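Local coordinates for 450aa long hypothetical fmu protein (Pyrococcus horikoshii, PDB 2YXL), which probably methylates cytosine at carbon 5 in RNA, using S-adenosylmethionine, as an archaeal relative of the bacterial Fmu/RsmB enzymes, at residues Phe411-Leu416 with Gly423-Thr428. Numbering follows the deposited sequence.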
loop_
_atom_site.group_PDB
_atom_site.type_symbol
_atom_site.label_atom_id
_atom_site.label_comp_id
_atom_site.label_asym_id
_atom_site.label_seq_id
_atom_site.Cartn_x
_atom_site.Cartn_y
_atom_site.Cartn_z
ATOM N N PHE A 411 6.627 28.239 -12.872
ATOM C CA PHE A 411 6.670 27.761 -11.500
ATOM C C PHE A 411 8.099 27.806 -10.973
ATOM O O PHE A 411 9.057 27.850 -11.750
ATOM C CB PHE A 411 6.134 26.329 -11.415
ATOM C CG PHE A 411 4.637 26.236 -11.483
ATOM C CD1 PHE A 411 3.975 26.281 -12.707
ATOM C CD2 PHE A 411 3.885 26.092 -10.319
ATOM C CE1 PHE A 411 2.588 26.192 -12.771
ATOM C CE2 PHE A 411 2.498 25.999 -10.372
ATOM C CZ PHE A 411 1.849 26.048 -11.600
ATOM N N LYS A 412 8.231 27.815 -9.649
ATOM C CA LYS A 412 9.525 27.621 -9.000
ATOM C C LYS A 412 9.391 26.747 -7.751
ATOM O O LYS A 412 8.333 26.703 -7.115
ATOM C CB LYS A 412 10.228 28.958 -8.710
ATOM C CG LYS A 412 9.450 29.957 -7.867
ATOM C CD LYS A 412 9.908 29.933 -6.420
ATOM C CE LYS A 412 9.546 31.227 -5.710
ATOM N NZ LYS A 412 9.977 31.189 -4.287
ATOM N N LEU A 413 10.470 26.047 -7.422
ATOM C CA LEU A 413 10.477 25.086 -6.329
ATOM C C LEU A 413 10.588 25.785 -4.973
ATOM O O LEU A 413 11.538 26.538 -4.725
ATOM C CB LEU A 413 11.622 24.088 -6.531
ATOM C CG LEU A 413 11.602 22.726 -5.833
ATOM C CD1 LEU A 413 10.367 21.917 -6.203
ATOM C CD2 LEU A 413 12.862 21.962 -6.194
ATOM N N VAL A 414 9.596 25.550 -4.112
ATOM C CA VAL A 414 9.603 26.078 -2.745
ATOM C C VAL A 414 10.337 25.068 -1.864
ATOM O O VAL A 414 9.877 23.936 -1.712
ATOM C CB VAL A 414 8.168 26.318 -2.196
ATOM C CG1 VAL A 414 8.216 26.987 -0.826
ATOM C CG2 VAL A 414 7.343 27.152 -3.164
ATOM N N PRO A 415 11.487 25.477 -1.285
ATOM C CA PRO A 415 12.359 24.570 -0.533
ATOM C C PRO A 415 11.640 23.882 0.624
ATOM O O PRO A 415 10.870 24.521 1.345
ATOM C CB PRO A 415 13.460 25.497 -0.003
ATOM C CG PRO A 415 13.454 26.659 -0.926
ATOM C CD PRO A 415 12.022 26.850 -1.310
ATOM N N LEU A 416 11.891 22.584 0.776
ATOM C CA LEU A 416 11.289 21.769 1.828
ATOM C C LEU A 416 12.362 21.141 2.710
ATOM O O LEU A 416 13.362 20.626 2.203
ATOM C CB LEU A 416 10.422 20.666 1.206
ATOM C CG LEU A 416 8.895 20.811 1.106
ATOM C CD1 LEU A 416 8.431 22.237 0.843
ATOM C CD2 LEU A 416 8.356 19.872 0.041
ATOM N N GLY A 423 15.636 15.357 -1.185
ATOM C CA GLY A 423 15.610 14.523 -2.386
ATOM C C GLY A 423 16.860 14.752 -3.220
ATOM O O GLY A 423 17.801 15.412 -2.776
ATOM N N PHE A 424 16.870 14.220 -4.438
ATOM C CA PHE A 424 18.046 14.337 -5.306
ATOM C C PHE A 424 18.078 15.652 -6.088
ATOM O O PHE A 424 19.095 16.005 -6.689
ATOM C CB PHE A 424 18.181 13.107 -6.209
ATOM C CG PHE A 424 18.422 11.832 -5.447
ATOM C CD1 PHE A 424 17.359 11.008 -5.086
ATOM C CD2 PHE A 424 19.713 11.471 -5.062
ATOM C CE1 PHE A 424 17.576 9.830 -4.367
ATOM C CE2 PHE A 424 19.943 10.295 -4.344
ATOM C CZ PHE A 424 18.871 9.473 -3.997
ATOM N N LEU A 425 16.958 16.368 -6.059
ATOM C CA LEU A 425 16.890 17.754 -6.502
ATOM C C LEU A 425 16.671 18.620 -5.264
ATOM O O LEU A 425 15.744 18.368 -4.490
ATOM C CB LEU A 425 15.745 17.938 -7.500
ATOM C CG LEU A 425 15.486 19.335 -8.073
ATOM C CD1 LEU A 425 16.587 19.758 -9.040
ATOM C CD2 LEU A 425 14.130 19.364 -8.756
ATOM N N GLU A 426 17.522 19.625 -5.067
ATOM C CA GLU A 426 17.450 20.458 -3.866
ATOM C C GLU A 426 16.151 21.258 -3.784
ATOM O O GLU A 426 15.774 21.952 -4.730
ATOM C CB GLU A 426 18.667 21.382 -3.747
ATOM C CG GLU A 426 19.901 20.702 -3.156
ATOM C CD GLU A 426 20.811 21.656 -2.390
ATOM O OE1 GLU A 426 21.817 21.180 -1.821
ATOM O OE2 GLU A 426 20.527 22.875 -2.351
ATOM N N GLY A 427 15.481 21.152 -2.639
ATOM C CA GLY A 427 14.176 21.776 -2.432
ATOM C C GLY A 427 13.070 20.738 -2.349
ATOM O O GLY A 427 11.970 21.027 -1.870
ATOM N N THR A 428 13.368 19.531 -2.833
ATOM C CA THR A 428 12.437 18.408 -2.763
ATOM C C THR A 428 12.743 17.543 -1.545
ATOM O O THR A 428 13.861 17.554 -1.026
ATOM C CB THR A 428 12.464 17.530 -4.046
ATOM O OG1 THR A 428 13.739 16.888 -4.183
ATOM C CG2 THR A 428 12.164 18.365 -5.288
#
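Leu413 pushes one methyl branch onto the type II beta turn Leu425-Thr428, a worked example of how a turn without regular strand structure can be packed against the edge of a sheet. The turn lies in the connection between the antiparallel strands 421-422 and 429-431, at the periphery of the Rossmann-like methyltransferase fold and away from the cofactor site. Strand 412-413 and strand 429-431 both pair with strand 441-447, which brings the two segments together.

The close-packed part is built from apolar side chains laid on the backbone of the turn. With CG anti to the backbone N (chi1 -160°), Leu413 extends toward the turn, where the atom nearest its CD2 is the carbonyl oxygen Glu426 O. The same methyl meets Leu425 CD2 at 3.9 Å. Where the two side chains lie crosswise, Leu413 CD2 is 3.8 Å from Thr428 CG2. Gly427, at the third position of the turn with phi 110°, has no side chain, and the methyl settles over its backbone. Ile401 and Arg402 of helix 398-407 touch Leu425, and Leu446 of strand 441-447 touches Leu413.

The opposite character appears where Pro415 and Glu426 mark the solvent side. Each is only lightly covered by the opposite segment, and polar coupling is slight: Leu416 N reaches Gly427 O at 3.1 Å, a weak hydrogen bond bent to 127°, while Leu416 CB rests against the same oxygen. The segments thus appear to be joined mostly by nonpolar contact, whereas the turn supplies its own polar bonds. Leu425 O receives Thr428 N at 3.1 Å, closing the turn, and also accepts the hydroxyl of the same residue, Thr428 OG1 meeting a lone pair of that oxygen in the carbonyl plane.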